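Local atomic coordinates of nonaheme cytochrome c (Desulfovibrio desulfuricans, PDB entry 1DUW), a protein that carries electrons through nine covalently attached heme c groups and probably relays them from hydrogenase in the periplasm of a sulfate-reducing bacterium. Residues G67-E70 with G71-T75; G269-G273 with M274-R278. All blocks are in the same frame, centred on the assembly; numbering follows the deposited sequence. Where two conformers were deposited one is given.

Interaction 1 of 2, residues G67-E70 with G71-T75. With HEC (heme c), chain B.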
loop_
_atom_site.group_PDB
_atom_site.type_symbol
_atom_site.label_atom_id
_atom_site.label_comp_id
_atom_site.label_asym_id
_atom_site.label_seq_id
_atom_site.Cartn_x
_atom_site.Cartn_y
_atom_site.Cartn_z
ATOM N N GLY A 67 -7.509 -24.860 -2.081
ATOM C CA GLY A 67 -7.057 -24.965 -3.454
ATOM C C GLY A 67 -7.686 -26.190 -4.097
ATOM O O GLY A 67 -8.041 -27.157 -3.406
ATOM N N LYS A 68 -7.828 -26.177 -5.422
ATOM C CA LYS A 68 -8.401 -27.358 -6.075
ATOM C C LYS A 68 -8.036 -27.347 -7.557
ATOM O O LYS A 68 -7.434 -26.385 -8.032
ATOM C CB LYS A 68 -9.903 -27.451 -5.875
ATOM C CG LYS A 68 -10.729 -26.452 -6.674
ATOM C CD LYS A 68 -12.188 -26.572 -6.252
ATOM C CE LYS A 68 -12.996 -25.391 -6.754
ATOM N NZ LYS A 68 -14.433 -25.520 -6.398
ATOM N N ALA A 69 -8.401 -28.419 -8.238
ATOM C CA ALA A 69 -8.152 -28.629 -9.656
ATOM C C ALA A 69 -8.426 -27.382 -10.492
ATOM O O ALA A 69 -7.551 -26.875 -11.180
ATOM C CB ALA A 69 -9.023 -29.765 -10.186
ATOM N N GLU A 70 -9.641 -26.884 -10.443
ATOM C CA GLU A 70 -10.059 -25.726 -11.213
ATOM C C GLU A 70 -9.135 -24.533 -11.061
ATOM O O GLU A 70 -9.080 -23.672 -11.952
ATOM C CB GLU A 70 -11.490 -25.333 -10.805
ATOM C CG GLU A 70 -12.477 -26.465 -11.033
ATOM C CD GLU A 70 -12.581 -27.404 -9.848
ATOM O OE1 GLU A 70 -11.614 -27.570 -9.082
ATOM O OE2 GLU A 70 -13.673 -27.986 -9.680
ATOM N N GLY A 71 -8.393 -24.434 -9.952
ATOM C CA GLY A 71 -7.528 -23.251 -9.860
ATOM C C GLY A 71 -6.071 -23.647 -9.904
ATOM O O GLY A 71 -5.189 -22.854 -9.587
ATOM N N ASN A 72 -5.852 -24.907 -10.299
ATOM C CA ASN A 72 -4.476 -25.391 -10.349
ATOM C C ASN A 72 -3.936 -25.441 -8.918
ATOM O O ASN A 72 -2.738 -25.312 -8.696
ATOM C CB ASN A 72 -3.605 -24.483 -11.199
ATOM C CG ASN A 72 -2.898 -25.170 -12.338
ATOM O OD1 ASN A 72 -3.513 -25.433 -13.373
ATOM N ND2 ASN A 72 -1.612 -25.424 -12.111
ATOM N N PHE A 73 -4.854 -25.611 -7.979
ATOM C CA PHE A 73 -4.516 -25.685 -6.560
ATOM C C PHE A 73 -3.957 -24.372 -6.027
ATOM O O PHE A 73 -3.381 -24.347 -4.935
ATOM C CB PHE A 73 -3.571 -26.879 -6.333
ATOM C CG PHE A 73 -4.386 -28.152 -6.590
ATOM C CD1 PHE A 73 -4.322 -28.793 -7.817
ATOM C CD2 PHE A 73 -5.202 -28.662 -5.597
ATOM C CE1 PHE A 73 -5.068 -29.934 -8.067
ATOM C CE2 PHE A 73 -5.953 -29.803 -5.837
ATOM C CZ PHE A 73 -5.885 -30.438 -7.068
ATOM N N VAL A 74 -4.172 -23.309 -6.811
ATOM C CA VAL A 74 -3.768 -21.968 -6.395
ATOM C C VAL A 74 -4.802 -21.550 -5.358
ATOM O O VAL A 74 -5.991 -21.384 -5.656
ATOM C CB VAL A 74 -3.690 -20.948 -7.534
ATOM C CG1 VAL A 74 -3.462 -19.541 -6.991
ATOM C CG2 VAL A 74 -2.565 -21.312 -8.502
ATOM N N THR A 75 -4.388 -21.408 -4.097
ATOM C CA THR A 75 -5.399 -21.062 -3.108
ATOM C C THR A 75 -5.908 -19.629 -3.173
ATOM O O THR A 75 -5.354 -18.769 -3.841
ATOM C CB THR A 75 -4.786 -21.255 -1.702
ATOM O OG1 THR A 75 -3.741 -20.281 -1.558
ATOM C CG2 THR A 75 -4.158 -22.629 -1.572
HETATM FE FE HEC B . -6.941 -17.429 -10.994
HETATM C CHA HEC B . -3.719 -18.687 -11.095
HETATM C CHB HEC B . -5.822 -14.604 -9.436
HETATM C CHC HEC B . -10.174 -16.256 -10.833
HETATM C CHD HEC B . -8.093 -20.345 -12.488
HETATM N NA HEC B . -5.132 -16.788 -10.383
HETATM C C1A HEC B . -3.944 -17.447 -10.536
HETATM C C2A HEC B . -2.911 -16.603 -9.990
HETATM C C3A HEC B . -3.511 -15.459 -9.522
HETATM C C4A HEC B . -4.921 -15.578 -9.770
HETATM C CMA HEC B . -2.912 -14.319 -8.736
HETATM C CAA HEC B . -1.419 -16.821 -10.262
HETATM C CBA HEC B . -0.716 -17.468 -9.086
HETATM C CGA HEC B . 0.780 -17.561 -9.266
HETATM O O1A HEC B . 1.290 -17.571 -10.406
HETATM O O2A HEC B . 1.417 -17.909 -8.243
HETATM N NB HEC B . -7.824 -15.768 -10.270
HETATM C C1B HEC B . -7.164 -14.725 -9.684
HETATM C C2B HEC B . -8.130 -13.714 -9.332
HETATM C C3B HEC B . -9.365 -14.168 -9.719
HETATM C C4B HEC B . -9.160 -15.474 -10.320
HETATM C CMB HEC B . -7.807 -12.498 -8.499
HETATM C CAB HEC B . -10.687 -13.437 -9.698
HETATM C CBB HEC B . -10.667 -12.004 -10.219
HETATM N NC HEC B . -8.749 -18.159 -11.538
HETATM C C1C HEC B . -9.931 -17.486 -11.387
HETATM C C2C HEC B . -10.977 -18.334 -11.929
HETATM C C3C HEC B . -10.396 -19.484 -12.384
HETATM C C4C HEC B . -8.990 -19.398 -12.052
HETATM C CMC HEC B . -12.411 -17.914 -12.043
HETATM C CAC HEC B . -11.063 -20.803 -12.705
HETATM C CBC HEC B . -11.889 -20.800 -13.982
HETATM N ND HEC B . -6.085 -19.151 -11.644
HETATM C C1D HEC B . -6.752 -20.176 -12.252
HETATM C C2D HEC B . -5.769 -21.102 -12.763
HETATM C C3D HEC B . -4.544 -20.634 -12.379
HETATM C C4D HEC B . -4.732 -19.330 -11.780
HETATM C CMD HEC B . -6.140 -22.399 -13.441
HETATM C CAD HEC B . -3.183 -21.070 -12.912
HETATM C CBD HEC B . -2.960 -20.644 -14.362
HETATM C CGD HEC B . -1.482 -20.623 -14.718
HETATM O O1D HEC B . -0.704 -21.139 -13.883
HETATM O O2D HEC B . -1.098 -19.685 -15.460
HETATM O O HOH W 1 -7.643 -23.646 -6.429
#

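Interaction 2 of 2, residues G269-G273 with M274-R278. With HEC (heme c), chain J.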
loop_
_atom_site.group_PDB
_atom_site.type_symbol
_atom_site.label_atom_id
_atom_site.label_comp_id
_atom_site.label_asym_id
_atom_site.label_seq_id
_atom_site.Cartn_x
_atom_site.Cartn_y
_atom_site.Cartn_z
ATOM N N GLY A 269 17.410 8.064 -2.956
ATOM C CA GLY A 269 16.530 6.980 -3.379
ATOM C C GLY A 269 15.190 7.510 -3.838
ATOM O O GLY A 269 14.689 7.059 -4.865
ATOM N N CYS A 270 14.605 8.460 -3.107
ATOM C CA CYS A 270 13.321 8.977 -3.554
ATOM C C CYS A 270 13.455 9.794 -4.844
ATOM O O CYS A 270 12.660 9.573 -5.758
ATOM C CB CYS A 270 12.646 9.861 -2.504
ATOM S SG CYS A 270 11.162 10.666 -3.178
ATOM N N HIS A 271 14.417 10.703 -4.898
ATOM C CA HIS A 271 14.610 11.537 -6.087
ATOM C C HIS A 271 14.648 10.708 -7.351
ATOM O O HIS A 271 14.058 10.917 -8.389
ATOM C CB HIS A 271 15.956 12.261 -6.006
ATOM C CG HIS A 271 15.956 13.346 -4.995
ATOM N ND1 HIS A 271 17.091 14.008 -4.614
ATOM C CD2 HIS A 271 14.924 13.891 -4.309
ATOM C CE1 HIS A 271 16.793 14.923 -3.719
ATOM N NE2 HIS A 271 15.500 14.852 -3.541
ATOM N N GLN A 272 15.443 9.636 -7.252
ATOM C CA GLN A 272 15.532 8.796 -8.431
ATOM C C GLN A 272 14.230 8.046 -8.661
ATOM O O GLN A 272 13.829 7.859 -9.811
ATOM C CB GLN A 272 16.697 7.821 -8.269
ATOM C CG GLN A 272 16.579 6.592 -9.161
ATOM C CD GLN A 272 17.940 5.917 -9.263
ATOM O OE1 GLN A 272 18.434 5.339 -8.294
ATOM N NE2 GLN A 272 18.543 6.023 -10.445
ATOM N N GLY A 273 13.566 7.604 -7.585
ATOM C CA GLY A 273 12.327 6.869 -7.802
ATOM C C GLY A 273 11.262 7.721 -8.470
ATOM O O GLY A 273 10.441 7.170 -9.209
ATOM N N MET A 274 11.221 9.035 -8.240
ATOM C CA MET A 274 10.150 9.782 -8.917
ATOM C C MET A 274 10.763 10.772 -9.910
ATOM O O MET A 274 10.285 11.878 -10.140
ATOM C CB MET A 274 9.221 10.448 -7.914
ATOM C CG MET A 274 9.911 11.405 -6.960
ATOM S SD MET A 274 8.786 11.861 -5.616
ATOM C CE MET A 274 7.452 12.595 -6.565
ATOM N N ASN A 275 11.849 10.298 -10.502
ATOM C CA ASN A 275 12.625 10.958 -11.529
ATOM C C ASN A 275 12.791 12.458 -11.380
ATOM O O ASN A 275 12.509 13.223 -12.306
ATOM C CB ASN A 275 11.922 10.653 -12.876
ATOM C CG ASN A 275 11.516 9.190 -12.937
ATOM O OD1 ASN A 275 12.367 8.303 -12.878
ATOM N ND2 ASN A 275 10.223 8.904 -13.042
ATOM N N VAL A 276 13.259 12.894 -10.221
ATOM C CA VAL A 276 13.496 14.297 -9.908
ATOM C C VAL A 276 14.560 14.854 -10.854
ATOM O O VAL A 276 15.611 14.250 -11.038
ATOM C CB VAL A 276 13.918 14.473 -8.442
ATOM C CG1 VAL A 276 14.418 15.892 -8.172
ATOM C CG2 VAL A 276 12.743 14.102 -7.535
ATOM N N GLY A 277 14.253 15.998 -11.466
ATOM C CA GLY A 277 15.166 16.618 -12.414
ATOM C C GLY A 277 16.417 17.150 -11.748
ATOM O O GLY A 277 17.514 17.009 -12.271
ATOM N N ARG A 278 16.211 17.756 -10.592
ATOM C CA ARG A 278 17.262 18.345 -9.792
ATOM C C ARG A 278 16.888 18.367 -8.316
ATOM O O ARG A 278 15.742 18.674 -7.978
ATOM C CB ARG A 278 17.533 19.783 -10.250
ATOM C CG ARG A 278 17.930 20.682 -9.088
ATOM C CD ARG A 278 17.063 21.920 -8.970
ATOM N NE ARG A 278 17.045 22.455 -7.615
ATOM C CZ ARG A 278 17.822 23.412 -7.136
ATOM N NH1 ARG A 278 18.741 23.993 -7.900
ATOM N NH2 ARG A 278 17.687 23.801 -5.872
HETATM FE FE HEC J . 14.275 16.017 -2.199
HETATM C CHA HEC J . 13.729 18.400 -4.629
HETATM C CHB HEC J . 17.069 17.779 -1.082
HETATM C CHC HEC J . 14.748 13.704 0.339
HETATM C CHD HEC J . 11.431 14.330 -3.196
HETATM N NA HEC J . 15.200 17.737 -2.727
HETATM C C1A HEC J . 14.803 18.535 -3.772
HETATM C C2A HEC J . 15.746 19.634 -3.849
HETATM C C3A HEC J . 16.683 19.463 -2.872
HETATM C C4A HEC J . 16.337 18.258 -2.154
HETATM C CMA HEC J . 17.936 20.298 -2.671
HETATM C CAA HEC J . 15.427 20.924 -4.631
HETATM C CBA HEC J . 14.236 21.684 -4.062
HETATM C CGA HEC J . 14.163 21.794 -2.558
HETATM O O1A HEC J . 15.163 22.148 -1.899
HETATM O O2A HEC J . 13.048 21.656 -1.995
HETATM N NB HEC J . 15.609 15.800 -0.694
HETATM C C1B HEC J . 16.676 16.623 -0.439
HETATM C C2B HEC J . 17.400 16.070 0.691
HETATM C C3B HEC J . 16.752 14.937 1.080
HETATM C C4B HEC J . 15.615 14.761 0.202
HETATM C CMB HEC J . 18.620 16.721 1.291
HETATM C CAB HEC J . 16.935 14.021 2.278
HETATM C CBB HEC J . 17.188 14.761 3.586
HETATM N NC HEC J . 13.285 14.376 -1.565
HETATM C C1C HEC J . 13.680 13.575 -0.520
HETATM C C2C HEC J . 12.743 12.476 -0.422
HETATM C C3C HEC J . 11.804 12.638 -1.405
HETATM C C4C HEC J . 12.097 13.903 -2.065
HETATM C CMC HEC J . 13.046 11.326 0.521
HETATM C CAC HEC J . 10.639 11.766 -1.818
HETATM C CBC HEC J . 10.040 10.872 -0.730
HETATM N ND HEC J . 12.870 16.323 -3.611
HETATM C C1D HEC J . 11.796 15.500 -3.829
HETATM C C2D HEC J . 11.036 16.058 -4.930
HETATM C C3D HEC J . 11.805 17.051 -5.476
HETATM C C4D HEC J . 12.906 17.300 -4.580
HETATM C CMD HEC J . 9.885 15.284 -5.533
HETATM C CAD HEC J . 11.626 17.749 -6.821
HETATM C CBD HEC J . 10.739 18.991 -6.743
HETATM C CGD HEC J . 9.307 18.645 -6.403
HETATM O O1D HEC J . 8.566 18.141 -7.276
HETATM O O2D HEC J . 8.893 18.918 -5.254
#

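Interaction 1 of 2, residues G67-E70 with G71-T75
A short 3-10 turn runs straight into a type I' beta turn, Gly71 to Val74, in the loop that lies against one side of a heme c, and Phe73 folds back over the backbone that leads into it. The carbonyl oxygen of Lys68 joins the two turns: it accepts Gly71 N at 2.9 Å and Phe73 N at 2.7 Å, the two donors arriving from opposite faces of its carbonyl plane. Asn72 N adds a bond of 2.7 Å to Ala69 O. Asn72 takes the first positive phi of the type I' turn, which asparagine tolerates well, and Phe73 takes the second. Gly67 also has positive phi and lies close against Phe73, a place that suits a residue without a side chain. With CG anti to its own carbonyl carbon (chi1 -68°), the Phe73 ring lies flat over the peptide between Lys68 and Ala69; Lys68 C sits 3.5 Å above the ring centre. Water 1 accepts from Lys68 N and lies within hydrogen-bonding distance of Val74 O, which also receives a hydrogen bond from the heme ligand His63. Branched Val74 turns to the heme, where its CG2 stands 3.9 Å from CHA of the porphyrin.

Interaction 2 of 2, residues G269-G273 with M274-R278
Met274, the first residue past the helix that carries Cys270 and His271, lays its thioether between the helix end and the heme c. From CB, beside the peptide link to Gly273, the chain steps to CG, 3.5 Å from Cys270 O; chi1 of 58° puts CG between the backbone N and the carbonyl carbon, and so back over the last turn. SD then lies 3.6 Å from Cys270 SG and equally close to the heme methyl CMD, while CE continues along that methyl. A long, flexible, apolar side chain suits this place, and Leu204 and Arg207 of helix 197-208 also touch it.

The backbone closes with a Schellman motif. Val276 N reaches back to His271 O at 2.8 Å in a nearly straight bond (171°), and Asn275 N meets Gln272 O at 3.2 Å from well above the carbonyl plane. Asn275 takes the positive phi of the C-prime position, to which asparagine is well suited. The reversal brings Val276 against His271: CB meets CB at 3.9 Å, and CG1 lies to one face of the imidazole, offset toward its rim, while also touching the heme at CAD.

Cys270 SG is bonded covalently to CAC, and His271 NE2 binds the iron at 2.2 Å. His200 supplies the other axial nitrogen, completing the bis-histidine coordination characteristic of class III cytochromes c. Because thioether and axial ligand are adjacent in sequence, the helix end ties porphyrin and iron to one piece of backbone. With two histidine nitrogens filling the axial sites, the iron is suited to passing electrons rather than binding a substrate.

Overall arrangement
Interaction 1 comes first along the chain, in the loop between helices 37-43 and 76-81; interaction 2 follows some 200 residues later, where helix 259-273 gives way to the loop before helix 284-287. They lie in two separate class III cytochrome c-like regions of the chain, roughly residues 13-115 and 178-288, and on opposite sides of the chain's centre, their own centres 42 Å apart and their nearest atoms about 30 Å apart. They share no helix or strand. Each is a local chain reversal beside a different heme c: residues 67-75 flank theirs at the surface, whereas 269-278 bind theirs directly. The wide separation fits a protein whose several hemes, spread through its length, probably form a path for electrons.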